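Local coordinates for protein pseudoalteromonas arctica PAMC 21717 (Pseudoalteromonas arctica, PDB 5YL7) that probably hydrolyses peptide bonds as a calcium-binding, cold-active serine protease of the subtilase family, at residues R190-A200 with P212-A222; N235-A243 with T322-D330. All coordinates share one frame; numbering follows the deposited sequence.

Contact 1 (R190-A200 with P212-A222). With CA (calcium ion), chain F.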
# COMPACT_ATOMS: atom_id res chain seq x y z
N ARG A 190 13.36 -4.65 -9.03
CA ARG A 190 13.04 -4.35 -10.45
C ARG A 190 13.66 -5.35 -11.42
O ARG A 190 13.02 -5.81 -12.35
CB ARG A 190 13.56 -2.96 -10.81
CG ARG A 190 12.82 -1.83 -10.09
CD ARG A 190 13.56 -0.54 -10.27
NE ARG A 190 13.93 -0.22 -11.63
CZ ARG A 190 13.10 0.12 -12.58
NH1 ARG A 190 11.86 0.41 -12.31
NH2 ARG A 190 13.44 0.16 -13.85
N SER A 191 14.88 -5.81 -11.09
CA SER A 191 15.62 -6.79 -12.00
C SER A 191 14.93 -8.13 -11.93
O SER A 191 15.01 -8.93 -12.88
CB SER A 191 17.02 -6.90 -11.49
OG SER A 191 17.16 -7.68 -10.31
N ASN A 192 14.24 -8.42 -10.82
CA ASN A 192 13.46 -9.65 -10.68
C ASN A 192 12.08 -9.51 -11.25
O ASN A 192 11.27 -10.46 -11.16
CB ASN A 192 13.43 -10.04 -9.21
CG ASN A 192 14.72 -10.56 -8.70
OD1 ASN A 192 15.53 -11.10 -9.55
ND2 ASN A 192 14.97 -10.51 -7.42
N GLY A 193 11.70 -8.37 -11.84
CA GLY A 193 10.44 -8.21 -12.52
C GLY A 193 9.38 -7.53 -11.65
O GLY A 193 8.19 -7.51 -12.06
N THR A 194 9.73 -7.08 -10.46
CA THR A 194 8.72 -6.55 -9.49
C THR A 194 8.65 -5.04 -9.63
O THR A 194 9.69 -4.32 -9.53
CB THR A 194 9.16 -6.87 -8.09
OG1 THR A 194 9.37 -8.31 -7.98
CG2 THR A 194 8.17 -6.42 -7.06
N VAL A 195 7.45 -4.48 -9.86
CA VAL A 195 7.21 -3.04 -9.81
C VAL A 195 7.05 -2.59 -8.37
O VAL A 195 6.46 -3.30 -7.55
CB VAL A 195 6.03 -2.65 -10.72
CG1 VAL A 195 4.71 -3.15 -10.20
CG2 VAL A 195 5.95 -1.14 -10.96
N VAL A 196 7.55 -1.39 -8.08
CA VAL A 196 7.62 -0.89 -6.70
C VAL A 196 6.76 0.37 -6.59
O VAL A 196 7.10 1.35 -7.26
CB VAL A 196 9.07 -0.65 -6.28
CG1 VAL A 196 9.10 -0.20 -4.83
CG2 VAL A 196 9.88 -1.92 -6.41
N VAL A 197 5.73 0.33 -5.77
CA VAL A 197 4.80 1.43 -5.58
C VAL A 197 4.93 1.96 -4.20
O VAL A 197 4.89 1.19 -3.24
CB VAL A 197 3.35 0.90 -5.86
CG1 VAL A 197 2.34 2.05 -5.68
CG2 VAL A 197 3.23 0.34 -7.27
N ILE A 198 5.05 3.31 -4.07
CA ILE A 198 5.44 3.94 -2.82
C ILE A 198 4.58 5.15 -2.54
O ILE A 198 4.21 5.93 -3.44
CB ILE A 198 6.92 4.35 -2.83
CG1 ILE A 198 7.77 3.11 -3.17
CG2 ILE A 198 7.31 4.96 -1.49
CD1 ILE A 198 9.27 3.34 -3.22
N ALA A 199 4.19 5.29 -1.26
CA ALA A 199 3.55 6.51 -0.76
C ALA A 199 4.50 7.67 -0.71
O ALA A 199 5.57 7.59 -0.12
CB ALA A 199 2.99 6.28 0.59
N ALA A 200 4.07 8.84 -1.23
CA ALA A 200 5.03 10.02 -1.29
C ALA A 200 5.19 10.67 -0.01
O ALA A 200 6.19 11.51 0.11
CB ALA A 200 4.52 11.01 -2.30
N PRO A 212 11.08 6.29 0.88
CA PRO A 212 11.76 5.90 -0.36
C PRO A 212 11.07 6.38 -1.61
O PRO A 212 11.50 6.02 -2.72
CB PRO A 212 11.74 4.36 -0.26
CG PRO A 212 10.46 4.06 0.51
CD PRO A 212 10.36 5.17 1.52
N GLY A 213 10.10 7.28 -1.53
CA GLY A 213 9.48 7.74 -2.72
C GLY A 213 10.35 8.49 -3.67
O GLY A 213 10.13 8.56 -4.87
N ASN A 214 11.43 9.12 -3.12
CA ASN A 214 12.46 9.80 -3.88
C ASN A 214 13.53 8.89 -4.42
O ASN A 214 14.45 9.37 -5.09
CB ASN A 214 13.04 10.96 -3.05
CG ASN A 214 13.79 10.50 -1.84
OD1 ASN A 214 13.89 9.31 -1.56
ND2 ASN A 214 14.33 11.48 -1.06
N CYS A 215 13.40 7.58 -4.25
CA CYS A 215 14.35 6.65 -4.89
C CYS A 215 14.02 6.62 -6.37
O CYS A 215 12.99 7.08 -6.89
CB CYS A 215 14.17 5.30 -4.30
SG CYS A 215 14.56 5.19 -2.54
N ASN A 216 14.96 6.12 -7.19
CA ASN A 216 14.77 5.94 -8.60
C ASN A 216 14.13 4.60 -8.92
O ASN A 216 14.33 3.63 -8.20
CB ASN A 216 16.05 6.14 -9.41
CG ASN A 216 16.61 7.52 -9.27
OD1 ASN A 216 15.83 8.49 -9.43
ND2 ASN A 216 17.85 7.68 -8.89
N GLY A 217 13.38 4.56 -10.01
CA GLY A 217 12.73 3.31 -10.46
C GLY A 217 11.52 2.88 -9.69
O GLY A 217 11.25 1.70 -9.63
N VAL A 218 10.80 3.85 -9.13
CA VAL A 218 9.60 3.57 -8.33
C VAL A 218 8.46 4.33 -8.85
O VAL A 218 8.61 5.36 -9.51
CB VAL A 218 9.84 3.88 -6.82
CG1 VAL A 218 11.09 3.16 -6.29
CG2 VAL A 218 9.94 5.34 -6.52
N VAL A 219 7.26 3.88 -8.49
CA VAL A 219 6.02 4.63 -8.79
C VAL A 219 5.65 5.36 -7.49
O VAL A 219 5.18 4.74 -6.53
CB VAL A 219 4.88 3.71 -9.22
CG1 VAL A 219 3.66 4.49 -9.57
CG2 VAL A 219 5.32 2.78 -10.36
N ASN A 220 5.89 6.67 -7.46
CA ASN A 220 5.67 7.49 -6.26
C ASN A 220 4.33 8.16 -6.37
O ASN A 220 3.98 8.77 -7.42
CB ASN A 220 6.79 8.54 -6.10
CG ASN A 220 6.81 9.11 -4.72
OD1 ASN A 220 6.41 8.51 -3.76
ND2 ASN A 220 7.38 10.35 -4.61
N VAL A 221 3.53 8.01 -5.32
CA VAL A 221 2.07 8.28 -5.38
C VAL A 221 1.70 9.39 -4.40
O VAL A 221 1.90 9.28 -3.19
CB VAL A 221 1.32 7.01 -5.03
CG1 VAL A 221 -0.20 7.24 -5.11
CG2 VAL A 221 1.71 5.87 -5.96
N ALA A 222 1.08 10.43 -4.99
CA ALA A 222 0.44 11.53 -4.20
C ALA A 222 -1.00 11.13 -3.92
O ALA A 222 -1.62 10.29 -4.57
CB ALA A 222 0.51 12.83 -4.97
CA CA F . 8.98 7.16 -10.93
O HOH W 1 9.14 -0.06 -10.08
O HOH W 2 8.28 8.71 0.09
O HOH W 3 8.10 7.27 0.99
O HOH W 4 8.27 11.05 -1.76
O HOH W 5 11.14 7.02 -9.60
O HOH W 6 8.94 10.00 -11.28
O HOH W 7 10.00 8.41 -12.68
O HOH W 8 9.35 9.15 -9.54
O HOH W 9 10.54 5.44 -11.93
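Neighbouring parallel strands of the central subtilase sheet meet here, strand 195-199 lying beside 219-222 at -28°. Their ladder runs through V219 N to V196 O (2.8 Å), I198 N to V219 O, V221 N to I198 O and A200 N to V221 O. The two strands put V197, V219 and V221 on one face of the sheet, where V197 CG1 meets V221 CG2 at 3.9 Å and helix 280-297 packs over V197 and V221. On the other face, I198 holds CG1 anti to its carbonyl carbon (chi1 -55°), which carries CD1 out to V218 CG1 at 3.6 Å, while its CG2 lies 3.8 Å from P212 CG. Ahead of the strands, R190 bends at chi3 and lays one face of its guanidinium over G217 CA. NH1 reaches G217 O at 3.0 Å from above the carbonyl plane, a bent bond (139°), and NH2 forms a salt bridge with D304. A leucine in place of R190 would probably leave D304 without its positive mate and G217 O with one donor fewer. Water 1 also links G217 O to V196 N. Next along the chain, V218 turns its carbonyl to a calcium ion, a site completed by D241, E307 and five waters; the V218 O to calcium distance is 2.3 Å.

Contact 2 (N235-A243 with T322-D330). With CA (calcium ion), chain F.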
# COMPACT_ATOMS: atom_id res chain seq x y z
N ASN A 235 2.43 15.20 0.14
CA ASN A 235 3.60 15.71 -0.56
C ASN A 235 3.34 15.81 -2.02
O ASN A 235 2.39 15.21 -2.57
CB ASN A 235 4.82 14.87 -0.23
CG ASN A 235 5.31 14.98 1.18
OD1 ASN A 235 4.98 15.93 1.91
ND2 ASN A 235 6.10 14.00 1.63
N TYR A 236 4.20 16.56 -2.69
CA TYR A 236 4.00 16.91 -4.10
C TYR A 236 5.35 17.32 -4.70
O TYR A 236 6.23 17.66 -3.90
CB TYR A 236 2.96 18.07 -4.25
CG TYR A 236 3.34 19.29 -3.52
CD1 TYR A 236 4.39 20.16 -3.97
CD2 TYR A 236 2.90 19.49 -2.20
CE1 TYR A 236 4.89 21.23 -3.17
CE2 TYR A 236 3.30 20.58 -1.44
CZ TYR A 236 4.34 21.38 -1.89
OH TYR A 236 4.78 22.40 -1.01
N GLY A 237 5.50 17.25 -5.97
CA GLY A 237 6.80 17.61 -6.62
C GLY A 237 7.02 16.86 -7.86
O GLY A 237 6.16 16.04 -8.30
N SER A 238 8.19 17.09 -8.46
CA SER A 238 8.47 16.52 -9.73
C SER A 238 8.59 14.99 -9.77
O SER A 238 8.24 14.41 -10.79
CB SER A 238 9.83 17.09 -10.27
OG SER A 238 9.82 18.50 -10.25
N ASN A 239 8.95 14.38 -8.66
CA ASN A 239 9.09 12.96 -8.65
C ASN A 239 7.77 12.23 -8.36
O ASN A 239 7.74 11.00 -8.38
CB ASN A 239 10.18 12.48 -7.71
CG ASN A 239 9.88 12.62 -6.27
OD1 ASN A 239 8.68 12.70 -5.88
ND2 ASN A 239 10.84 12.58 -5.38
N ILE A 240 6.66 12.92 -8.23
CA ILE A 240 5.34 12.22 -8.14
C ILE A 240 5.07 11.73 -9.53
O ILE A 240 5.15 12.48 -10.54
CB ILE A 240 4.23 13.17 -7.72
CG1 ILE A 240 4.51 13.76 -6.28
CG2 ILE A 240 2.90 12.42 -7.71
CD1 ILE A 240 4.58 12.86 -5.17
N ASP A 241 4.70 10.43 -9.62
CA ASP A 241 4.33 9.87 -10.90
C ASP A 241 2.89 9.98 -11.19
O ASP A 241 2.44 10.33 -12.33
CB ASP A 241 4.74 8.39 -10.92
CG ASP A 241 6.24 8.25 -10.85
OD1 ASP A 241 6.94 8.82 -11.78
OD2 ASP A 241 6.82 7.60 -9.95
N VAL A 242 2.03 9.66 -10.21
CA VAL A 242 0.55 9.64 -10.31
C VAL A 242 -0.04 9.98 -8.96
O VAL A 242 0.66 9.97 -7.95
CB VAL A 242 0.02 8.25 -10.75
CG1 VAL A 242 0.57 7.83 -12.12
CG2 VAL A 242 0.34 7.19 -9.70
N ALA A 243 -1.34 10.28 -8.96
CA ALA A 243 -2.10 10.41 -7.76
C ALA A 243 -3.17 9.37 -7.65
O ALA A 243 -3.64 8.85 -8.66
CB ALA A 243 -2.71 11.79 -7.68
N THR A 322 -1.44 20.43 -7.51
CA THR A 322 -0.22 20.93 -8.08
C THR A 322 0.92 19.87 -7.89
O THR A 322 1.16 19.43 -6.78
CB THR A 322 0.23 22.28 -7.53
OG1 THR A 322 -0.89 23.17 -7.24
CG2 THR A 322 1.18 22.96 -8.55
N SER A 323 1.57 19.62 -8.97
CA SER A 323 2.70 18.67 -8.95
C SER A 323 2.36 17.32 -8.34
O SER A 323 3.03 16.81 -7.46
CB SER A 323 3.89 19.24 -8.26
OG SER A 323 4.32 20.49 -8.92
N CYS A 324 1.25 16.79 -8.84
CA CYS A 324 0.64 15.56 -8.38
C CYS A 324 0.79 14.47 -9.43
O CYS A 324 -0.02 13.49 -9.47
CB CYS A 324 -0.82 15.74 -8.12
SG CYS A 324 -1.20 16.77 -6.70
N GLY A 325 1.82 14.51 -10.27
CA GLY A 325 2.01 13.53 -11.30
C GLY A 325 1.09 13.80 -12.45
O GLY A 325 0.54 14.88 -12.63
N THR A 326 0.87 12.79 -13.29
CA THR A 326 0.21 13.03 -14.57
C THR A 326 -1.26 13.16 -14.42
O THR A 326 -1.93 13.57 -15.43
CB THR A 326 0.54 11.93 -15.59
OG1 THR A 326 -0.04 10.71 -15.14
CG2 THR A 326 2.00 11.78 -15.80
N GLY A 327 -1.87 12.72 -13.32
CA GLY A 327 -3.32 12.65 -13.18
C GLY A 327 -3.68 11.66 -12.09
O GLY A 327 -2.76 11.18 -11.39
N ILE A 328 -4.96 11.39 -11.95
CA ILE A 328 -5.45 10.36 -11.02
C ILE A 328 -5.48 9.04 -11.77
O ILE A 328 -6.00 8.94 -12.89
CB ILE A 328 -6.83 10.71 -10.49
CG1 ILE A 328 -6.80 12.03 -9.71
CG2 ILE A 328 -7.45 9.56 -9.64
CD1 ILE A 328 -8.14 12.64 -9.43
N VAL A 329 -4.93 7.99 -11.18
CA VAL A 329 -4.98 6.65 -11.79
C VAL A 329 -6.42 6.26 -12.14
O VAL A 329 -7.30 6.44 -11.31
CB VAL A 329 -4.29 5.62 -10.84
CG1 VAL A 329 -4.58 4.18 -11.28
CG2 VAL A 329 -2.83 5.91 -10.78
N ASP A 330 -6.52 5.76 -13.37
CA ASP A 330 -7.83 5.35 -13.90
C ASP A 330 -7.72 3.89 -14.20
O ASP A 330 -7.09 3.48 -15.13
CB ASP A 330 -8.13 6.20 -15.15
CG ASP A 330 -9.37 5.81 -15.86
OD1 ASP A 330 -9.92 4.70 -15.65
OD2 ASP A 330 -9.87 6.63 -16.72
CA CA F . 8.98 7.16 -10.93
O HOH W 10 4.29 16.14 -10.46
O HOH W 11 4.96 15.16 -10.47
O HOH W 8 9.35 9.15 -9.54
O HOH W 6 8.94 10.00 -11.28
O HOH W 7 10.00 8.41 -12.68
O HOH W 5 11.14 7.02 -9.60
O HOH W 9 10.54 5.44 -11.93
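Backbone hydrogen bonds tie the edge strand 242-245 and the turn ahead of it to the loop that leads into helix 331-338. G237 N meets S323 O in the carbonyl plane, on a lone pair, at 2.9 Å, whereas T326 N approaches D241 O from 42° above the carbonyl plane. A243 is held through both backbone polar atoms, its N giving to G327 O and its O accepting from V329 N (3.0 Å), around a single bridge to I328. Apolar pairs are fewer: V242 and V329 meet through their CG2 methyls, 3.6 Å apart, and A243 CB lies near CB of C324, whose disulfide to C321 closes a tight loop. Other side chains pack against backbone. In I240, chi1 of -62° sets CG1 beside the backbone N and leaves CG2 to face C324 C at 3.4 Å; Y236 rests CB on the carbonyl oxygens of T322 and S323. As for the metal, the D241 side chain leaves the backbone away from the loop and chelates the calcium ion through OD1 and OD2, OD2 also accepting from N220 N and OD1 from K311 NZ. The T326 bond thus fastens the backbone of a calcium ligand, so loop and metal grip one residue through separate groups.

In the fold
Both contacts belong to the same parallel sheet, in which strand 219-224 sits between 195-199 and 242-245. Contact 1 is the interior one, a regular strand pair with branched aliphatic side chains on both faces; contact 2 is only partly buried, lies farther from the centre of the chain and joins an outermost strand, 242-245, to an irregular loop, mostly through backbone hydrogen bonds. The two centres are 13 Å apart, yet they meet directly: N220 N probably hydrogen-bonds to D241 OD2, and N235 ND2 likewise to A200 O. One calcium ion ties them further, drawing a backbone carbonyl from contact 1 and a bidentate carboxylate from contact 2.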